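PDB 6QVI: ComZ from Thermus thermophilus, which probably serves as a DNA receptor at the tip of the pilus during natural competence, with a pseudopilin-like domain carrying a beta-solenoid domain. Local coordinates for residues D11-Q16 with G117-R122; A17-E22 with E81-A86; L25-A30 with G92-T97. All coordinates share one frame; numbering follows the deposited sequence.

Contact 1 of 3, residues D11-Q16 with G117-R122; sequences DTTSVQ and GGAKAR
Gly117 and Ala119 meet Thr13 where the first turn of helix 12-40 settles against the antiparallel sheet of the pseudopilin-like domain, a helix-on-sheet packing of the pilin kind. Gly117, in the turn ahead of strand 120-130, has positive phi and presents its carbonyl: O lies 3.9 Å from Thr13 CG2, a van der Waals approach. Two residues on, Ala119 points its CB toward the helix, and this single methyl reaches Thr13 CG2 at 3.7 Å, with Thr13 O and, more loosely, Ser14 CA also beside it. Thr13 can offer a methyl here because CG2 lies anti to the backbone N, while OG1 (chi1 -49°) sits beside that N. The small Ala119 side chain is consistent with the close backbones here, the CA atoms of Ser14 and Ala119 being 6.0 Å apart. Lys120, where the strand begins, points its CB away from the helix. Ala121 faces the helix again, but its methyl packs one turn further along, on Ala17 and Phe18. The helix start is N-capped by Asp11, whose OD2 accepts a weak bond of 3.4 Å from Ser14 N, with an N-H...O angle of 147°.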
loop_
_atom_site.group_PDB
_atom_site.type_symbol
_atom_site.label_atom_id
_atom_site.label_comp_id
_atom_site.label_asym_id
_atom_site.label_seq_id
_atom_site.Cartn_x
_atom_site.Cartn_y
_atom_site.Cartn_z
ATOM N N ASP A 11 -48.207 17.382 17.009
ATOM C CA ASP A 11 -49.094 17.998 16.047
ATOM C C ASP A 11 -48.489 17.896 14.647
ATOM O O ASP A 11 -47.273 17.757 14.469
ATOM C CB ASP A 11 -49.310 19.467 16.410
ATOM C CG ASP A 11 -47.998 20.239 16.502
ATOM O OD1 ASP A 11 -47.989 21.467 16.283
ATOM O OD2 ASP A 11 -46.944 19.603 16.732
ATOM N N THR A 12 -49.350 18.021 13.645
ATOM C CA THR A 12 -48.884 17.888 12.276
ATOM C C THR A 12 -47.789 18.907 11.951
ATOM O O THR A 12 -46.856 18.607 11.201
ATOM C CB THR A 12 -50.061 18.026 11.325
ATOM O OG1 THR A 12 -49.557 18.207 9.998
ATOM C CG2 THR A 12 -50.892 19.238 11.715
ATOM N N THR A 13 -47.907 20.125 12.484
ATOM C CA THR A 13 -46.947 21.196 12.197
ATOM C C THR A 13 -45.522 20.809 12.589
ATOM O O THR A 13 -44.591 20.882 11.773
ATOM C CB THR A 13 -47.350 22.465 12.972
ATOM O OG1 THR A 13 -48.748 22.749 12.778
ATOM C CG2 THR A 13 -46.464 23.668 12.584
ATOM N N SER A 14 -45.332 20.413 13.849
ATOM C CA SER A 14 -43.990 20.116 14.314
ATOM C C SER A 14 -43.443 18.897 13.579
ATOM O O SER A 14 -42.284 18.892 13.149
ATOM C CB SER A 14 -43.990 19.946 15.838
ATOM O OG SER A 14 -44.783 18.843 16.258
ATOM N N VAL A 15 -44.299 17.897 13.341
ATOM C CA VAL A 15 -43.864 16.723 12.613
ATOM C C VAL A 15 -43.339 17.135 11.241
ATOM O O VAL A 15 -42.314 16.608 10.775
ATOM C CB VAL A 15 -44.985 15.670 12.547
ATOM C CG1 VAL A 15 -44.618 14.579 11.583
ATOM C CG2 VAL A 15 -45.148 15.016 13.897
ATOM N N GLN A 16 -43.989 18.098 10.576
ATOM C CA GLN A 16 -43.413 18.509 9.297
ATOM C C GLN A 16 -42.100 19.265 9.480
ATOM O O GLN A 16 -41.248 19.240 8.596
ATOM C CB GLN A 16 -44.416 19.385 8.489
ATOM C CG GLN A 16 -45.836 18.834 8.344
ATOM C CD GLN A 16 -46.861 19.874 7.797
ATOM O OE1 GLN A 16 -47.666 19.558 6.914
ATOM N NE2 GLN A 16 -46.771 21.121 8.271
ATOM N N GLY A 117 -43.288 25.749 7.579
ATOM C CA GLY A 117 -44.508 26.378 8.022
ATOM C C GLY A 117 -44.404 26.962 9.410
ATOM O O GLY A 117 -45.150 26.564 10.308
ATOM N N GLY A 118 -43.445 27.865 9.613
ATOM C CA GLY A 118 -43.321 28.537 10.894
ATOM C C GLY A 118 -42.977 27.649 12.070
ATOM O O GLY A 118 -43.162 28.064 13.217
ATOM N N ALA A 119 -42.528 26.424 11.818
ATOM C CA ALA A 119 -42.000 25.534 12.843
ATOM C C ALA A 119 -40.562 25.196 12.479
ATOM O O ALA A 119 -40.245 24.894 11.318
ATOM C CB ALA A 119 -42.836 24.256 12.994
ATOM N N LYS A 120 -39.702 25.241 13.473
ATOM C CA LYS A 120 -38.289 25.038 13.262
ATOM C C LYS A 120 -37.849 23.883 14.159
ATOM O O LYS A 120 -38.215 23.817 15.350
ATOM C CB LYS A 120 -37.530 26.345 13.556
ATOM C CG LYS A 120 -36.038 26.330 13.258
ATOM C CD LYS A 120 -35.392 27.714 13.500
ATOM C CE LYS A 120 -33.858 27.624 13.357
ATOM N NZ LYS A 120 -33.093 28.872 13.695
ATOM N N ALA A 121 -37.101 22.956 13.558
ATOM C CA ALA A 121 -36.547 21.791 14.234
ATOM C C ALA A 121 -35.095 21.603 13.819
ATOM O O ALA A 121 -34.685 21.913 12.691
ATOM C CB ALA A 121 -37.321 20.509 13.909
ATOM N N ARG A 122 -34.345 20.987 14.710
ATOM C CA ARG A 122 -32.917 20.771 14.535
ATOM C C ARG A 122 -32.619 19.311 14.855
ATOM O O ARG A 122 -33.007 18.813 15.932
ATOM C CB ARG A 122 -32.157 21.706 15.477
ATOM C CG ARG A 122 -30.690 21.884 15.288
ATOM C CD ARG A 122 -30.251 22.923 16.296
ATOM N NE ARG A 122 -28.934 22.627 16.824
ATOM C CZ ARG A 122 -27.824 23.181 16.360
ATOM N NH1 ARG A 122 -27.887 24.069 15.365
ATOM N NH2 ARG A 122 -26.657 22.849 16.898
#

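Contact 2 of 3, residues A17-E22 with E81-A86; sequences AFYAAE and EVVTDA
The phenol ring of Tyr19 is met by one branch of Val83, whose CG1 comes to 3.5 Å from Tyr19 CE2. The methyl approaches at a slant, and the two side chains lie askew to each other. Tyr19 extends its ring from the helix with CG anti to the backbone N (chi1 171°), which carries CE2 across to the valine although its CB points neither toward nor away from the strand. The other flat group is the Ala20 peptide, with its carbonyl O 4.1 Å from Val83 CG2. That second branch also rests 4.2 Å from Ala20 CA and 4.4 Å from Ala20 CB. Val83 thus splits its two methyls between neighbouring helix residues, CG1 for the aromatic ring and CG2 for the alanine. Here the N-terminal helix of the pseudopilin-like domain packs against strand 78-84, which is hydrogen-bonded to strand 90-100 through the backbone of Val83 with Val91 and Gly92. The valine points toward the helix and also touches Tyr94 of that next strand. Elsewhere on the same turns, Ala21 packs on Val123 of strand 120-130 and Phe18 on Leu527 of strand 517-529. The CA atoms of Ala20 and Val83 are 6.4 Å apart, a spacing consistent with the small alanine.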
loop_
_atom_site.group_PDB
_atom_site.type_symbol
_atom_site.label_atom_id
_atom_site.label_comp_id
_atom_site.label_asym_id
_atom_site.label_seq_id
_atom_site.Cartn_x
_atom_site.Cartn_y
_atom_site.Cartn_z
ATOM N N ALA A 17 -41.885 19.859 10.639
ATOM C CA ALA A 17 -40.612 20.540 10.823
ATOM C C ALA A 17 -39.504 19.520 11.032
ATOM O O ALA A 17 -38.434 19.582 10.390
ATOM C CB ALA A 17 -40.700 21.502 12.019
ATOM N N PHE A 18 -39.823 18.496 11.824
ATOM C CA PHE A 18 -38.938 17.362 12.007
ATOM C C PHE A 18 -38.613 16.691 10.678
ATOM O O PHE A 18 -37.442 16.455 10.375
ATOM C CB PHE A 18 -39.599 16.405 12.970
ATOM C CG PHE A 18 -39.305 16.717 14.394
ATOM C CD1 PHE A 18 -38.065 17.219 14.756
ATOM C CD2 PHE A 18 -40.286 16.575 15.365
ATOM C CE1 PHE A 18 -37.786 17.514 16.064
ATOM C CE2 PHE A 18 -40.017 16.887 16.686
ATOM C CZ PHE A 18 -38.762 17.356 17.035
ATOM N N TYR A 19 -39.605 16.424 9.858
ATOM C CA TYR A 19 -39.350 15.780 8.588
ATOM C C TYR A 19 -38.446 16.599 7.736
ATOM O O TYR A 19 -37.640 16.090 7.026
ATOM C CB TYR A 19 -40.631 15.517 7.835
ATOM C CG TYR A 19 -40.398 15.047 6.438
ATOM C CD1 TYR A 19 -40.208 13.722 6.165
ATOM C CD2 TYR A 19 -40.354 15.925 5.402
ATOM C CE1 TYR A 19 -39.979 13.283 4.888
ATOM C CE2 TYR A 19 -40.122 15.499 4.124
ATOM C CZ TYR A 19 -39.937 14.174 3.879
ATOM O OH TYR A 19 -39.715 13.737 2.611
ATOM N N ALA A 20 -38.558 17.889 7.833
ATOM C CA ALA A 20 -37.730 18.720 7.036
ATOM C C ALA A 20 -36.317 18.557 7.467
ATOM O O ALA A 20 -35.452 18.444 6.665
ATOM C CB ALA A 20 -38.143 20.150 7.195
ATOM N N ALA A 21 -36.074 18.565 8.751
ATOM C CA ALA A 21 -34.726 18.438 9.228
ATOM C C ALA A 21 -34.183 17.064 8.969
ATOM O O ALA A 21 -33.084 16.911 8.509
ATOM C CB ALA A 21 -34.678 18.747 10.696
ATOM N N GLU A 22 -34.981 16.068 9.257
ATOM C CA GLU A 22 -34.576 14.679 9.070
ATOM C C GLU A 22 -34.335 14.370 7.599
ATOM O O GLU A 22 -33.565 13.459 7.270
ATOM C CB GLU A 22 -35.671 13.751 9.572
ATOM C CG GLU A 22 -35.564 13.351 10.996
ATOM C CD GLU A 22 -34.599 12.213 11.197
ATOM O OE1 GLU A 22 -33.878 12.228 12.218
ATOM O OE2 GLU A 22 -34.556 11.305 10.332
ATOM N N GLU A 81 -31.729 24.513 1.303
ATOM C CA GLU A 81 -32.125 23.563 0.307
ATOM C C GLU A 81 -33.545 23.204 0.598
ATOM O O GLU A 81 -33.885 23.020 1.720
ATOM C CB GLU A 81 -31.237 22.350 0.431
ATOM C CG GLU A 81 -31.530 21.218 -0.520
ATOM C CD GLU A 81 -30.277 20.481 -0.917
ATOM O OE1 GLU A 81 -29.213 21.108 -0.999
ATOM O OE2 GLU A 81 -30.354 19.274 -1.158
ATOM N N VAL A 82 -34.387 23.054 -0.398
ATOM C CA VAL A 82 -35.766 22.759 -0.103
ATOM C C VAL A 82 -36.207 21.338 -0.242
ATOM O O VAL A 82 -35.877 20.674 -1.169
ATOM C CB VAL A 82 -36.705 23.601 -0.966
ATOM C CG1 VAL A 82 -36.084 24.934 -1.300
ATOM C CG2 VAL A 82 -37.062 22.860 -2.220
ATOM N N VAL A 83 -37.002 20.896 0.704
ATOM C CA VAL A 83 -37.560 19.569 0.683
ATOM C C VAL A 83 -38.813 19.648 -0.151
ATOM O O VAL A 83 -39.474 20.649 -0.152
ATOM C CB VAL A 83 -37.955 19.161 2.086
ATOM C CG1 VAL A 83 -38.169 17.675 2.186
ATOM C CG2 VAL A 83 -36.906 19.627 3.048
ATOM N N THR A 84 -39.168 18.584 -0.837
ATOM C CA THR A 84 -40.332 18.605 -1.713
ATOM C C THR A 84 -41.264 17.447 -1.389
ATOM O O THR A 84 -40.831 16.389 -0.919
ATOM C CB THR A 84 -39.960 18.544 -3.216
ATOM O OG1 THR A 84 -39.378 17.270 -3.538
ATOM C CG2 THR A 84 -39.032 19.684 -3.602
ATOM N N ASP A 85 -42.554 17.649 -1.672
ATOM C CA ASP A 85 -43.532 16.583 -1.497
ATOM C C ASP A 85 -43.409 15.612 -2.669
ATOM O O ASP A 85 -42.502 15.710 -3.499
ATOM C CB ASP A 85 -44.937 17.167 -1.359
ATOM C CG ASP A 85 -45.400 17.904 -2.617
ATOM O OD1 ASP A 85 -44.571 18.116 -3.535
ATOM O OD2 ASP A 85 -46.594 18.291 -2.686
ATOM N N ALA A 86 -44.346 14.671 -2.767
ATOM C CA ALA A 86 -44.306 13.743 -3.886
ATOM C C ALA A 86 -44.565 14.465 -5.193
ATOM O O ALA A 86 -44.063 14.042 -6.239
ATOM C CB ALA A 86 -45.329 12.628 -3.690
#

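Contact 3 of 3, residues L25-A30 with G92-T97; sequences LQKYKA and GRYTAT
Tyr28 and Tyr94 meet edge against edge. The hydroxyl OH of Tyr94 lies close to the plane of the Tyr28 ring, 4.0 Å from Tyr28 CE1, and this same CE1 lies near the plane of the Tyr94 ring, with Tyr94 CE1 4.3 Å away. Next along the strand, the methyl of Ala96 reaches Tyr28 CD1 at 3.8 Å from its CB. Lys27 joins from the helix side: its CD stands 3.8 Å from Tyr94 OH, the aliphatic chain running across the tyrosine at about a right angle. With CG between the backbone N and the carbonyl carbon (chi1 66°), Tyr94 projects its ring from the strand to both helix residues. Farther out, Lys27 NZ donates a 3.0 Å hydrogen bond to Tyr28 OH and forms a salt bridge with Glu81 on the adjoining strand; Glu81 also takes part in a weak hydrogen bond with Tyr28 OH. Were Tyr28 replaced by an alanine, Ala96 and the edge of Tyr94 would probably face a gap, and Lys27 NZ would probably lose its hydroxyl acceptor. The segments behind these groups run in roughly the same direction, 34° apart, and their axes approach to 9.3 Å as helix 12-40 crosses the sheet of the pseudopilin-like domain. Leu110 of strand 107-115 flanks Tyr28 as well. The chemistry is therefore divided: two tyrosine rings, the Ala96 methyl and the lysine's aliphatic chain make the apolar part, while the polar end is tied by a lysine whose charge is probably balanced by Glu81.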
loop_
_atom_site.group_PDB
_atom_site.type_symbol
_atom_site.label_atom_id
_atom_site.label_comp_id
_atom_site.label_asym_id
_atom_site.label_seq_id
_atom_site.Cartn_x
_atom_site.Cartn_y
_atom_site.Cartn_z
ATOM N N LEU A 25 -30.578 15.637 7.374
ATOM C CA LEU A 25 -29.620 14.790 8.063
ATOM C C LEU A 25 -29.382 13.494 7.325
ATOM O O LEU A 25 -28.238 13.075 7.177
ATOM C CB LEU A 25 -30.101 14.470 9.463
ATOM C CG LEU A 25 -28.967 13.784 10.215
ATOM C CD1 LEU A 25 -27.998 14.810 10.750
ATOM C CD2 LEU A 25 -29.502 12.944 11.340
ATOM N N GLN A 26 -30.441 12.855 6.825
ATOM C CA GLN A 26 -30.214 11.540 6.261
ATOM C C GLN A 26 -29.671 11.626 4.854
ATOM O O GLN A 26 -28.939 10.721 4.429
ATOM C CB GLN A 26 -31.490 10.682 6.336
ATOM C CG GLN A 26 -32.087 10.651 7.765
ATOM C CD GLN A 26 -31.552 9.500 8.648
ATOM O OE1 GLN A 26 -31.237 8.413 8.156
ATOM N NE2 GLN A 26 -31.429 9.759 9.955
ATOM N N LYS A 27 -29.906 12.738 4.167
ATOM C CA LYS A 27 -29.283 12.917 2.860
ATOM C C LYS A 27 -27.778 13.027 3.001
ATOM O O LYS A 27 -27.019 12.308 2.332
ATOM C CB LYS A 27 -29.822 14.176 2.194
ATOM C CG LYS A 27 -29.586 14.272 0.718
ATOM C CD LYS A 27 -29.282 15.716 0.360
ATOM C CE LYS A 27 -29.046 15.888 -1.120
ATOM N NZ LYS A 27 -28.703 17.317 -1.378
ATOM N N TYR A 28 -27.329 13.905 3.894
ATOM C CA TYR A 28 -25.903 14.152 4.008
ATOM C C TYR A 28 -25.195 13.176 4.937
ATOM O O TYR A 28 -23.971 13.115 4.898
ATOM C CB TYR A 28 -25.667 15.593 4.443
ATOM C CG TYR A 28 -25.951 16.528 3.309
ATOM C CD1 TYR A 28 -27.206 17.139 3.153
ATOM C CD2 TYR A 28 -24.980 16.764 2.346
ATOM C CE1 TYR A 28 -27.470 18.006 2.069
ATOM C CE2 TYR A 28 -25.226 17.627 1.278
ATOM C CZ TYR A 28 -26.470 18.241 1.140
ATOM O OH TYR A 28 -26.681 19.072 0.065
ATOM N N LYS A 29 -25.925 12.366 5.718
ATOM C CA LYS A 29 -25.310 11.205 6.340
ATOM C C LYS A 29 -24.963 10.165 5.285
ATOM O O LYS A 29 -23.917 9.515 5.385
ATOM C CB LYS A 29 -26.244 10.609 7.396
ATOM C CG LYS A 29 -25.831 9.227 7.973
ATOM C CD LYS A 29 -26.596 8.909 9.287
ATOM C CE LYS A 29 -27.895 8.113 9.049
ATOM N NZ LYS A 29 -27.766 6.625 9.050
ATOM N N ALA A 30 -25.784 10.046 4.242
ATOM C CA ALA A 30 -25.413 9.196 3.126
ATOM C C ALA A 30 -24.229 9.777 2.365
ATOM O O ALA A 30 -23.271 9.057 2.037
ATOM C CB ALA A 30 -26.600 8.998 2.190
ATOM N N GLY A 92 -40.543 22.679 2.895
ATOM C CA GLY A 92 -39.716 23.340 3.874
ATOM C C GLY A 92 -38.306 23.513 3.403
ATOM O O GLY A 92 -37.960 23.071 2.352
ATOM N N ARG A 93 -37.507 24.196 4.183
ATOM C CA ARG A 93 -36.129 24.376 3.853
ATOM C C ARG A 93 -35.283 23.808 4.964
ATOM O O ARG A 93 -35.758 23.572 6.042
ATOM C CB ARG A 93 -35.797 25.851 3.703
ATOM C CG ARG A 93 -36.934 26.739 3.250
ATOM C CD ARG A 93 -36.803 27.159 1.792
ATOM N NE ARG A 93 -35.885 28.283 1.576
ATOM C CZ ARG A 93 -35.568 28.771 0.377
ATOM N NH1 ARG A 93 -36.096 28.234 -0.714
ATOM N NH2 ARG A 93 -34.717 29.782 0.263
ATOM N N TYR A 94 -34.017 23.566 4.697
ATOM C CA TYR A 94 -33.145 23.080 5.733
ATOM C C TYR A 94 -31.760 23.476 5.483
ATOM O O TYR A 94 -31.406 23.819 4.406
ATOM C CB TYR A 94 -33.229 21.587 5.935
ATOM C CG TYR A 94 -32.740 20.782 4.807
ATOM C CD1 TYR A 94 -31.429 20.777 4.458
ATOM C CD2 TYR A 94 -33.591 20.007 4.103
ATOM C CE1 TYR A 94 -30.983 20.015 3.422
ATOM C CE2 TYR A 94 -33.155 19.257 3.066
ATOM C CZ TYR A 94 -31.849 19.270 2.741
ATOM O OH TYR A 94 -31.451 18.518 1.704
ATOM N N THR A 95 -30.973 23.466 6.520
ATOM C CA THR A 95 -29.612 23.817 6.355
ATOM C C THR A 95 -28.682 22.829 6.980
ATOM O O THR A 95 -28.677 22.693 8.163
ATOM C CB THR A 95 -29.328 25.176 6.888
ATOM O OG1 THR A 95 -29.850 26.116 5.970
ATOM C CG2 THR A 95 -27.881 25.361 6.969
ATOM N N ALA A 96 -27.851 22.172 6.184
ATOM C CA ALA A 96 -26.990 21.128 6.726
ATOM C C ALA A 96 -25.590 21.693 6.855
ATOM O O ALA A 96 -25.052 22.253 5.888
ATOM C CB ALA A 96 -26.989 19.879 5.847
ATOM N N THR A 97 -25.013 21.545 8.041
ATOM C CA THR A 97 -23.671 22.012 8.349
ATOM C C THR A 97 -22.901 20.860 8.955
ATOM O O THR A 97 -23.451 20.086 9.747
ATOM C CB THR A 97 -23.663 23.186 9.342
ATOM O OG1 THR A 97 -24.498 24.241 8.857
ATOM C CG2 THR A 97 -22.275 23.725 9.486
#

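How the contacts relate
From the N terminus, helix 12-40 supplies the first half of all three contacts in order, 11-16, 17-22 and 25-30, and the sheet then answers. Residues 81-86 close contact 2 and residues 92-97 close contact 3; because the helix segments come in the same order as these neighbouring strands, the two loops cross. Contact 1 closes last, at 117-122, and its long loop encloses both others. Centres of contacts 1 and 2 lie about 10 Å apart, and those of 2 and 3 about 9 Å. Ala121 O packs near Ala21 CB between the first pair, while strands 78-84 and 90-100 are neighbours in the sheet. Together they join helix 12-40 to these two strands and to the start of strand 120-130.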